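PDB 6HCP: BauA, which probably imports iron as its ferric preacinetobactin complex across the outer membrane of Acinetobacter baumannii, acting as a TonB-dependent siderophore receptor. Local coordinates for residues 249-254 / 281-286; 313-318 / 337-342; 376-381 / 412-417. All blocks are in the same frame, centred on the assembly; numbering follows the deposited sequence.

Contact 1 of 3, residues 249-254 / 281-286; sequences DHVDGV and GSVETK. With EDO (1,2-ethanediol), chain Z; EDO (1,2-ethanediol), chain D.
Strand residues 249-252 run antiparallel to 282-286, at 176° between their directions, with Asp-249/Thr-285 and Val-251/Val-283 as hydrogen-bonded pairs and His-250/Glu-284 and Asp-252/Ser-282 as non-hydrogen-bonded ones. Where the first strand ends, Gly-253 takes up a positive phi, which suits glycine, and its N donates to Gly-281 O at 2.7 Å; Val-254 N adds a weak, longer bond to the same oxygen.

The side chains then divide between the two faces. On one, the imidazole of His-250 has Val-283 O over one ring face, displaced toward the rim. Its ND1 lies 3.5 Å from Glu-284 CB, so glutamate brings its methylene to the ring, while its carboxylate plane stands 73° from that of the imidazole. NE2, in this one of two conformers, gives its N-H to Asp-252 OD1 at 2.9 Å, leaving close to the ring plane but arriving from above the carboxylate plane. Asp-252 OD1 also rests 3.3 Å from Ser-282 CB, and Ser-282 OG shares a hydrogen bond with an ethanediol.

On the other face Val-251, Val-283 and Thr-285, beta-branched and so at ease in an extended chain, lie with Asp-249. Val-283 CG1 sits between its own backbone N and carbonyl carbon (chi1 67°), which brings it 3.7 Å from Val-254 CG2, just past the strand, and 3.9 Å from Val-251 CB. Asp-249 OD2 forms a salt bridge with Arg-129. Such alternation is characteristic of the barrel wall of TonB-dependent receptors: alternate side chains turn inward, and here Val-251 meets Arg-129, and Val-254 and Val-283 meet Trp-100, of the plug domain.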
loop_
_atom_site.group_PDB
_atom_site.type_symbol
_atom_site.label_atom_id
_atom_site.label_comp_id
_atom_site.label_asym_id
_atom_site.label_seq_id
_atom_site.Cartn_x
_atom_site.Cartn_y
_atom_site.Cartn_z
ATOM N N ASP A 249 22.166 -19.443 10.305
ATOM C CA ASP A 249 21.683 -18.159 9.792
ATOM C C ASP A 249 22.434 -17.905 8.489
ATOM O O ASP A 249 23.674 -17.992 8.444
ATOM C CB ASP A 249 21.891 -17.044 10.825
ATOM C CG ASP A 249 21.487 -15.652 10.343
ATOM O OD1 ASP A 249 20.300 -15.322 10.473
ATOM O OD2 ASP A 249 22.302 -15.013 9.664
ATOM N N HIS A 250 21.682 -17.675 7.407
ATOM C CA HIS A 250 22.262 -17.495 6.090
ATOM C C HIS A 250 21.488 -16.411 5.337
ATOM O O HIS A 250 20.275 -16.502 5.216
ATOM C CB HIS A 250 22.258 -18.819 5.311
ATOM C CG HIS A 250 22.869 -18.715 3.955
ATOM N ND1 HIS A 250 24.107 -19.249 3.658
ATOM C CD2 HIS A 250 22.449 -18.093 2.832
ATOM C CE1 HIS A 250 24.404 -18.998 2.398
ATOM N NE2 HIS A 250 23.397 -18.295 1.866
ATOM N N VAL A 251 22.212 -15.422 4.808
ATOM C CA VAL A 251 21.607 -14.371 3.991
ATOM C C VAL A 251 22.363 -14.318 2.668
ATOM O O VAL A 251 23.573 -14.179 2.636
ATOM C CB VAL A 251 21.620 -12.986 4.662
ATOM C CG1 VAL A 251 20.920 -11.945 3.789
ATOM C CG2 VAL A 251 21.015 -13.028 6.052
ATOM N N ASP A 252 21.623 -14.485 1.569
ATOM C CA ASP A 252 22.099 -14.162 0.230
ATOM C C ASP A 252 21.636 -12.739 -0.086
ATOM O O ASP A 252 20.511 -12.389 0.221
ATOM C CB ASP A 252 21.554 -15.154 -0.805
ATOM C CG ASP A 252 22.157 -16.553 -0.726
ATOM O OD1 ASP A 252 23.365 -16.657 -0.487
ATOM O OD2 ASP A 252 21.396 -17.531 -0.844
ATOM N N GLY A 253 22.532 -11.920 -0.635
ATOM C CA GLY A 253 22.293 -10.501 -0.769
ATOM C C GLY A 253 22.387 -9.798 0.574
ATOM O O GLY A 253 21.514 -8.995 0.953
ATOM N N VAL A 254 23.445 -10.117 1.313
ATOM C CA VAL A 254 23.674 -9.533 2.637
ATOM C C VAL A 254 23.948 -8.027 2.488
ATOM O O VAL A 254 24.615 -7.575 1.532
ATOM C CB VAL A 254 24.835 -10.252 3.355
ATOM C CG1 VAL A 254 26.136 -10.134 2.591
ATOM C CG2 VAL A 254 25.026 -9.742 4.780
ATOM N N GLY A 281 26.535 -11.460 -2.930
ATOM C CA GLY A 281 27.204 -11.500 -1.606
ATOM C C GLY A 281 26.422 -12.351 -0.626
ATOM O O GLY A 281 25.186 -12.391 -0.681
ATOM N N SER A 282 27.118 -13.079 0.252
ATOM C CA SER A 282 26.413 -13.907 1.199
ATOM C C SER A 282 27.185 -14.002 2.515
ATOM O O SER A 282 28.428 -13.847 2.571
ATOM C CB SER A 282 26.100 -15.269 0.649
ATOM O OG SER A 282 27.278 -15.986 0.401
ATOM N N VAL A 283 26.422 -14.297 3.559
ATOM C CA VAL A 283 26.960 -14.541 4.872
ATOM C C VAL A 283 26.292 -15.802 5.393
ATOM O O VAL A 283 25.086 -16.030 5.177
ATOM C CB VAL A 283 26.732 -13.349 5.826
ATOM C CG1 VAL A 283 25.255 -13.159 6.142
ATOM C CG2 VAL A 283 27.538 -13.516 7.122
ATOM N N GLU A 284 27.056 -16.590 6.146
ATOM C CA GLU A 284 26.500 -17.770 6.807
ATOM C C GLU A 284 27.158 -17.910 8.172
ATOM O O GLU A 284 28.393 -17.839 8.252
ATOM C CB GLU A 284 26.768 -19.023 5.972
ATOM C CG GLU A 284 26.391 -20.304 6.678
ATOM C CD GLU A 284 26.908 -21.552 5.973
ATOM O OE1 GLU A 284 28.146 -21.812 6.005
ATOM O OE2 GLU A 284 26.084 -22.229 5.343
ATOM N N THR A 285 26.336 -18.100 9.210
ATOM C CA THR A 285 26.843 -18.401 10.550
ATOM C C THR A 285 26.184 -19.685 11.044
ATOM O O THR A 285 24.966 -19.827 11.010
ATOM C CB THR A 285 26.623 -17.241 11.528
ATOM O OG1 THR A 285 27.088 -16.033 10.930
ATOM C CG2 THR A 285 27.374 -17.413 12.829
ATOM N N LYS A 286 27.024 -20.628 11.480
ATOM C CA LYS A 286 26.565 -21.811 12.166
ATOM C C LYS A 286 26.985 -21.706 13.632
ATOM O O LYS A 286 28.155 -21.499 13.907
ATOM C CB LYS A 286 27.186 -23.063 11.538
ATOM C CG LYS A 286 26.756 -23.373 10.108
ATOM C CD LYS A 286 27.410 -24.638 9.557
ATOM C CE LYS A 286 27.070 -24.887 8.102
ATOM N NZ LYS A 286 27.932 -25.932 7.501
HETATM C C1 EDO Z . 25.403 -13.954 10.119
HETATM O O1 EDO Z . 24.947 -15.024 9.260
HETATM C C2 EDO Z . 24.473 -13.801 11.286
HETATM O O2 EDO Z . 24.644 -14.908 12.192
HETATM C C1 EDO D . 29.076 -17.565 2.952
HETATM O O1 EDO D . 27.834 -17.773 2.292
HETATM C C2 EDO D . 30.179 -17.218 1.994
HETATM O O2 EDO D . 30.389 -18.313 1.091
#

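Contact 2 of 3, residues 313-318 / 337-342; sequences TEYKYN and GQLAFD. With EDO (1,2-ethanediol), chain J.
Thr-313 brings its CG2 methyl to within 4.2 Å of Phe-341 CE1, while its OG1 is hydrogen-bonded outside the pair, to Asp-287 and Lys-345. Glu-314 turns to the opposite face, where its CG lies 3.5 Å from Asp-342 OD1. Their carboxylate planes are 54° apart, and the like charges may raise each other's proton affinity somewhat, which Lys-316, linked to Asp-342 through a water, would offset.

Tyr-315 pairs with Phe-341 through two backbone bonds, the one from Tyr-315 N to Phe-341 O nearly straight at 2.9 Å. Phe-341 raises its ring between its own N and carbonyl carbon (chi1 66°), which presents a ring face to Tyr-315 CB, 3.6 Å from the Phe-341 centroid: a CH-pi contact. The rings, their planes 22° apart, barely overlap. Tyr-315 also meets Tyr-128 edge-to-face and Phe-341 meets Phe-127, as expected where the inner face of a TonB-dependent receptor's barrel packs on its plug domain. Flat rings suit this place by offering faces and edges to the plug's aromatics; Tyr-315 OH accepts a hydrogen bond from an ethanediol.

Lys-316 runs along the other face, CG 4.1 Å from the small Ala-340 CB, and its NZ donates to a water lying 2.7 Å from Asp-342 OD1. Tyr-317 returns to the aromatic side, paired with Leu-339; its OH is bonded to Ala-320 O and its ring takes a cation-pi contact from Arg-256. Asn-318 OD1 receives Gln-338 NE2 at 3.0 Å. The amides lie side by side, planes almost perpendicular; the donor stands above the carbonyl plane and the bond is bent. Gln-338 NE2 also bonds Glu-407 O.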
loop_
_atom_site.group_PDB
_atom_site.type_symbol
_atom_site.label_atom_id
_atom_site.label_comp_id
_atom_site.label_asym_id
_atom_site.label_seq_id
_atom_site.Cartn_x
_atom_site.Cartn_y
_atom_site.Cartn_z
ATOM N N THR A 313 31.113 -21.398 16.856
ATOM C CA THR A 313 30.643 -20.535 15.800
ATOM C C THR A 313 31.520 -20.754 14.576
ATOM O O THR A 313 32.736 -20.741 14.681
ATOM C CB THR A 313 30.716 -19.063 16.219
ATOM O OG1 THR A 313 29.849 -18.887 17.338
ATOM C CG2 THR A 313 30.388 -18.120 15.079
ATOM N N GLU A 314 30.887 -20.894 13.408
ATOM C CA GLU A 314 31.584 -20.869 12.138
ATOM C C GLU A 314 30.938 -19.797 11.266
ATOM O O GLU A 314 29.756 -19.917 10.949
ATOM C CB GLU A 314 31.499 -22.239 11.450
ATOM C CG GLU A 314 32.145 -23.367 12.244
ATOM C CD GLU A 314 31.975 -24.745 11.615
ATOM O OE1 GLU A 314 31.406 -24.824 10.520
ATOM O OE2 GLU A 314 32.509 -25.708 12.173
ATOM N N TYR A 315 31.708 -18.746 10.972
ATOM C CA TYR A 315 31.268 -17.585 10.231
ATOM C C TYR A 315 31.968 -17.562 8.884
ATOM O O TYR A 315 33.187 -17.659 8.828
ATOM C CB TYR A 315 31.581 -16.299 10.990
ATOM C CG TYR A 315 31.198 -15.027 10.281
ATOM C CD1 TYR A 315 29.916 -14.497 10.377
ATOM C CD2 TYR A 315 32.143 -14.288 9.596
ATOM C CE1 TYR A 315 29.587 -13.296 9.764
ATOM C CE2 TYR A 315 31.829 -13.083 8.981
ATOM C CZ TYR A 315 30.537 -12.596 9.044
ATOM O OH TYR A 315 30.244 -11.399 8.453
ATOM N N LYS A 316 31.203 -17.232 7.838
ATOM C CA LYS A 316 31.741 -17.052 6.504
ATOM C C LYS A 316 31.033 -15.888 5.806
ATOM O O LYS A 316 29.818 -15.769 5.874
ATOM C CB LYS A 316 31.536 -18.333 5.685
ATOM C CG LYS A 316 32.296 -19.559 6.182
ATOM C CD LYS A 316 31.960 -20.794 5.343
ATOM C CE LYS A 316 32.878 -21.967 5.602
ATOM N NZ LYS A 316 32.821 -22.354 7.023
ATOM N N TYR A 317 31.816 -15.050 5.128
ATOM C CA TYR A 317 31.310 -13.870 4.446
ATOM C C TYR A 317 32.060 -13.708 3.129
ATOM O O TYR A 317 33.278 -13.633 3.103
ATOM C CB TYR A 317 31.475 -12.607 5.302
ATOM C CG TYR A 317 31.006 -11.346 4.629
ATOM C CD1 TYR A 317 31.804 -10.682 3.719
ATOM C CD2 TYR A 317 29.815 -10.745 4.996
ATOM C CE1 TYR A 317 31.398 -9.497 3.126
ATOM C CE2 TYR A 317 29.378 -9.581 4.387
ATOM C CZ TYR A 317 30.158 -8.962 3.433
ATOM O OH TYR A 317 29.764 -7.777 2.856
ATOM N N ASN A 318 31.293 -13.566 2.047
ATOM C CA ASN A 318 31.831 -13.307 0.712
ATOM C C ASN A 318 31.011 -12.174 0.094
ATOM O O ASN A 318 29.822 -12.340 -0.119
ATOM C CB ASN A 318 31.716 -14.568 -0.143
ATOM C CG ASN A 318 32.363 -14.475 -1.507
ATOM O OD1 ASN A 318 33.253 -13.659 -1.723
ATOM N ND2 ASN A 318 32.107 -15.482 -2.324
ATOM N N GLY A 337 35.745 -8.411 -0.560
ATOM C CA GLY A 337 36.532 -9.088 0.477
ATOM C C GLY A 337 35.890 -10.384 0.920
ATOM O O GLY A 337 34.721 -10.660 0.623
ATOM N N GLN A 338 36.690 -11.236 1.561
ATOM C CA GLN A 338 36.227 -12.495 2.114
ATOM C C GLN A 338 36.769 -12.623 3.540
ATOM O O GLN A 338 37.917 -12.268 3.813
ATOM C CB GLN A 338 36.685 -13.670 1.252
ATOM C CG GLN A 338 36.167 -13.606 -0.178
ATOM C CD GLN A 338 36.568 -14.810 -1.008
ATOM O OE1 GLN A 338 37.375 -15.644 -0.593
ATOM N NE2 GLN A 338 35.854 -15.011 -2.105
ATOM N N LEU A 339 35.933 -13.156 4.427
ATOM C CA LEU A 339 36.308 -13.387 5.812
ATOM C C LEU A 339 35.670 -14.685 6.276
ATOM O O LEU A 339 34.524 -14.984 5.955
ATOM C CB LEU A 339 35.834 -12.204 6.666
ATOM C CG LEU A 339 36.025 -12.358 8.181
ATOM C CD1 LEU A 339 37.497 -12.503 8.539
ATOM C CD2 LEU A 339 35.425 -11.168 8.916
ATOM N N ALA A 340 36.428 -15.474 7.035
ATOM C CA ALA A 340 35.858 -16.596 7.748
ATOM C C ALA A 340 36.559 -16.685 9.093
ATOM O O ALA A 340 37.734 -16.296 9.202
ATOM C CB ALA A 340 35.980 -17.897 6.982
ATOM N N PHE A 341 35.801 -17.085 10.112
ATOM C CA PHE A 341 36.434 -17.413 11.382
ATOM C C PHE A 341 35.654 -18.541 12.050
ATOM O O PHE A 341 34.452 -18.746 11.831
ATOM C CB PHE A 341 36.616 -16.157 12.244
ATOM C CG PHE A 341 35.341 -15.497 12.716
ATOM C CD1 PHE A 341 34.641 -15.980 13.808
ATOM C CD2 PHE A 341 34.854 -14.382 12.056
ATOM C CE1 PHE A 341 33.459 -15.375 14.228
ATOM C CE2 PHE A 341 33.693 -13.759 12.485
ATOM C CZ PHE A 341 32.997 -14.256 13.562
ATOM N N ASP A 342 36.401 -19.345 12.808
ATOM C CA ASP A 342 35.868 -20.423 13.611
ATOM C C ASP A 342 36.273 -20.153 15.057
ATOM O O ASP A 342 37.449 -19.855 15.305
ATOM C CB ASP A 342 36.438 -21.787 13.194
ATOM C CG ASP A 342 36.154 -22.175 11.746
ATOM O OD1 ASP A 342 35.090 -21.790 11.236
ATOM O OD2 ASP A 342 37.078 -22.704 11.093
HETATM C C1 EDO J . 33.001 -9.200 10.900
HETATM O O1 EDO J . 34.121 -8.403 11.291
HETATM C C2 EDO J . 32.288 -8.471 9.775
HETATM O O2 EDO J . 32.215 -9.272 8.588
HETATM O O HOH W 1 34.095 -20.448 9.071
#

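Contact 3 of 3, residues 376-381 / 412-417; sequences QDDYGY and FLFHST. With EDO (1,2-ethanediol), chain F.
Residues 376-381 and 412-417 form antiparallel strands whose directions differ by 154°, and a classic beta bulge shifts their register by one residue. Gln-376 pairs with Ser-416 and Asp-378 with Phe-414, but Leu-413 and Phe-414 both face Asp-378. Asp-378 O accepts a firm bond from Leu-413 N at 2.7 Å and a weak one from Phe-414 N at 3.4 Å. The extra residue lets Leu-413 turn toward the first strand, where its CD1 packs 3.4 Å from Gly-380 N; a residue without a side chain suits so close an approach.

Among the side chains, Asp-377 and His-415 are joined by a nearly straight bond from His-415 ND1 to Asp-377 OD1 of 2.7 Å. The acceptor lies in the imidazole plane, yet the donor comes from above the carboxylate plane. Asp-377 OD1 also approaches the edge of the Phe-412 ring. Phe-412 in turn directs an edge at the face of Tyr-379, a T-shaped pair with centroids 5.7 Å apart. His-415 and both aromatic residues share this face with Asp-377.

On the reverse face, Asp-378 lies alongside Phe-414, its CB over the ring and 4.0 Å from the Phe-414 centroid, its carboxylate plane only 15° from the ring plane. Gln-376, extended from a CG set anti to the backbone N (chi1 -177°), carries NE2 to Asp-378 OD1 at 2.8 Å. This bond enters on the syn side, near the amide plane, and with a water that bridges the same OD1 to Ser-416 OG it helps to set the turn of the carboxylate. These bonds probably favour the ionised form of both aspartates, and the bond to Asp-377 would favour a proton on His-415 ND1.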
loop_
_atom_site.group_PDB
_atom_site.type_symbol
_atom_site.label_atom_id
_atom_site.label_comp_id
_atom_site.label_asym_id
_atom_site.label_seq_id
_atom_site.Cartn_x
_atom_site.Cartn_y
_atom_site.Cartn_z
ATOM N N GLN A 376 40.254 -19.220 18.491
ATOM C CA GLN A 376 39.704 -18.754 17.227
ATOM C C GLN A 376 40.765 -18.885 16.128
ATOM O O GLN A 376 41.944 -18.664 16.348
ATOM C CB GLN A 376 39.228 -17.314 17.389
ATOM C CG GLN A 376 38.570 -16.723 16.148
ATOM C CD GLN A 376 37.801 -15.464 16.482
ATOM O OE1 GLN A 376 37.147 -15.389 17.522
ATOM N NE2 GLN A 376 37.945 -14.452 15.644
ATOM N N ASP A 377 40.299 -19.191 14.919
ATOM C CA ASP A 377 41.069 -19.057 13.700
ATOM C C ASP A 377 40.348 -18.089 12.756
ATOM O O ASP A 377 39.155 -18.245 12.521
ATOM C CB ASP A 377 41.216 -20.418 13.022
ATOM C CG ASP A 377 42.102 -21.386 13.798
ATOM O OD1 ASP A 377 43.133 -20.936 14.305
ATOM O OD2 ASP A 377 41.715 -22.556 13.915
ATOM N N ASP A 378 41.107 -17.144 12.201
ATOM C CA ASP A 378 40.639 -16.211 11.214
ATOM C C ASP A 378 41.257 -16.540 9.849
ATOM O O ASP A 378 42.448 -16.812 9.753
ATOM C CB ASP A 378 41.021 -14.781 11.589
ATOM C CG ASP A 378 40.061 -14.130 12.565
ATOM O OD1 ASP A 378 39.938 -14.627 13.695
ATOM O OD2 ASP A 378 39.525 -13.086 12.207
ATOM N N TYR A 379 40.458 -16.316 8.802
ATOM C CA TYR A 379 40.825 -16.473 7.408
ATOM C C TYR A 379 40.303 -15.258 6.654
ATOM O O TYR A 379 39.252 -14.721 7.016
ATOM C CB TYR A 379 40.155 -17.705 6.802
ATOM C CG TYR A 379 40.385 -18.999 7.520
ATOM C CD1 TYR A 379 39.755 -19.273 8.718
ATOM C CD2 TYR A 379 41.246 -19.960 7.002
ATOM C CE1 TYR A 379 39.975 -20.456 9.399
ATOM C CE2 TYR A 379 41.518 -21.126 7.698
ATOM C CZ TYR A 379 40.867 -21.385 8.887
ATOM O OH TYR A 379 41.085 -22.558 9.549
ATOM N N GLY A 380 41.019 -14.809 5.628
ATOM C CA GLY A 380 40.435 -13.767 4.806
ATOM C C GLY A 380 41.300 -13.287 3.662
ATOM O O GLY A 380 42.498 -13.524 3.608
ATOM N N TYR A 381 40.640 -12.568 2.747
ATOM C CA TYR A 381 41.277 -11.705 1.764
ATOM C C TYR A 381 40.799 -10.271 1.985
ATOM O O TYR A 381 39.591 -9.981 1.888
ATOM C CB TYR A 381 40.868 -12.062 0.330
ATOM C CG TYR A 381 41.408 -13.354 -0.216
ATOM C CD1 TYR A 381 42.756 -13.506 -0.505
ATOM C CD2 TYR A 381 40.533 -14.325 -0.672
ATOM C CE1 TYR A 381 43.231 -14.652 -1.126
ATOM C CE2 TYR A 381 40.989 -15.477 -1.283
ATOM C CZ TYR A 381 42.338 -15.632 -1.524
ATOM O OH TYR A 381 42.735 -16.765 -2.160
ATOM N N PHE A 412 44.238 -18.823 5.637
ATOM C CA PHE A 412 44.430 -18.685 7.079
ATOM C C PHE A 412 45.265 -17.444 7.389
ATOM O O PHE A 412 46.259 -17.143 6.712
ATOM C CB PHE A 412 45.050 -19.960 7.643
ATOM C CG PHE A 412 45.478 -19.830 9.083
ATOM C CD1 PHE A 412 44.536 -19.815 10.105
ATOM C CD2 PHE A 412 46.806 -19.588 9.404
ATOM C CE1 PHE A 412 44.931 -19.690 11.431
ATOM C CE2 PHE A 412 47.197 -19.452 10.727
ATOM C CZ PHE A 412 46.259 -19.488 11.734
ATOM N N LEU A 413 44.810 -16.655 8.374
ATOM C CA LEU A 413 45.487 -15.426 8.747
ATOM C C LEU A 413 46.181 -15.606 10.107
ATOM O O LEU A 413 47.349 -15.324 10.232
ATOM C CB LEU A 413 44.497 -14.263 8.791
ATOM C CG LEU A 413 43.879 -13.862 7.446
ATOM C CD1 LEU A 413 42.879 -12.725 7.629
ATOM C CD2 LEU A 413 44.947 -13.471 6.439
ATOM N N PHE A 414 45.428 -15.960 11.149
ATOM C CA PHE A 414 46.022 -16.023 12.507
ATOM C C PHE A 414 45.094 -16.782 13.453
ATOM O O PHE A 414 43.886 -16.914 13.217
ATOM C CB PHE A 414 46.335 -14.624 13.040
ATOM C CG PHE A 414 45.149 -13.703 13.157
ATOM C CD1 PHE A 414 44.376 -13.693 14.307
ATOM C CD2 PHE A 414 44.832 -12.812 12.143
ATOM C CE1 PHE A 414 43.277 -12.857 14.415
ATOM C CE2 PHE A 414 43.707 -12.008 12.235
ATOM C CZ PHE A 414 42.933 -12.029 13.370
ATOM N N HIS A 415 45.719 -17.327 14.501
ATOM C CA HIS A 415 45.078 -17.949 15.617
ATOM C C HIS A 415 45.017 -16.918 16.752
ATOM O O HIS A 415 45.925 -16.122 16.893
ATOM C CB HIS A 415 45.864 -19.204 16.027
ATOM C CG HIS A 415 45.201 -20.006 17.085
ATOM N ND1 HIS A 415 44.113 -20.827 16.811
ATOM C CD2 HIS A 415 45.411 -20.073 18.424
ATOM C CE1 HIS A 415 43.702 -21.390 17.933
ATOM N NE2 HIS A 415 44.459 -20.918 18.939
ATOM N N SER A 416 43.933 -16.911 17.524
ATOM C CA SER A 416 43.804 -15.978 18.646
ATOM C C SER A 416 43.058 -16.663 19.785
ATOM O O SER A 416 42.414 -17.697 19.586
ATOM C CB SER A 416 43.150 -14.690 18.223
ATOM O OG SER A 416 41.840 -14.933 17.716
ATOM N N THR A 417 43.242 -16.138 21.005
ATOM C CA THR A 417 42.585 -16.649 22.176
ATOM C C THR A 417 42.160 -15.468 23.050
ATOM O O THR A 417 42.743 -14.388 23.005
ATOM C CB THR A 417 43.454 -17.620 22.996
ATOM O OG1 THR A 417 44.404 -16.845 23.728
ATOM C CG2 THR A 417 44.160 -18.657 22.150
HETATM C C1 EDO F . 34.899 -11.616 15.967
HETATM O O1 EDO F . 36.153 -12.095 16.442
HETATM C C2 EDO F . 35.143 -10.755 14.746
HETATM O O2 EDO F . 36.218 -11.338 14.028
HETATM O O HOH W 2 41.849 -15.761 15.165
#

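In the fold
The three contacts come in series along the chain and stand side by side in the barrel wall, using strands 238-252, 282-297, 302-318, 331-358, 361-381 and 412-431, each antiparallel to the next. Centres of contacts 1 and 2 lie about 10 Å apart, as do those of contacts 2 and 3; contacts 1 and 3 are about 19 Å apart and do not touch. Probable bonds such as Ser-282 N to Asn-318 O and Tyr-379 N to Ala-340 O fill the intervals. Backbone bonding thus continues through all three, as in the closed wall of a TonB-dependent receptor barrel around its plug. Contacts 1 and 2 reach Trp-100 of the plug domain; contact 3 is more surface-lying.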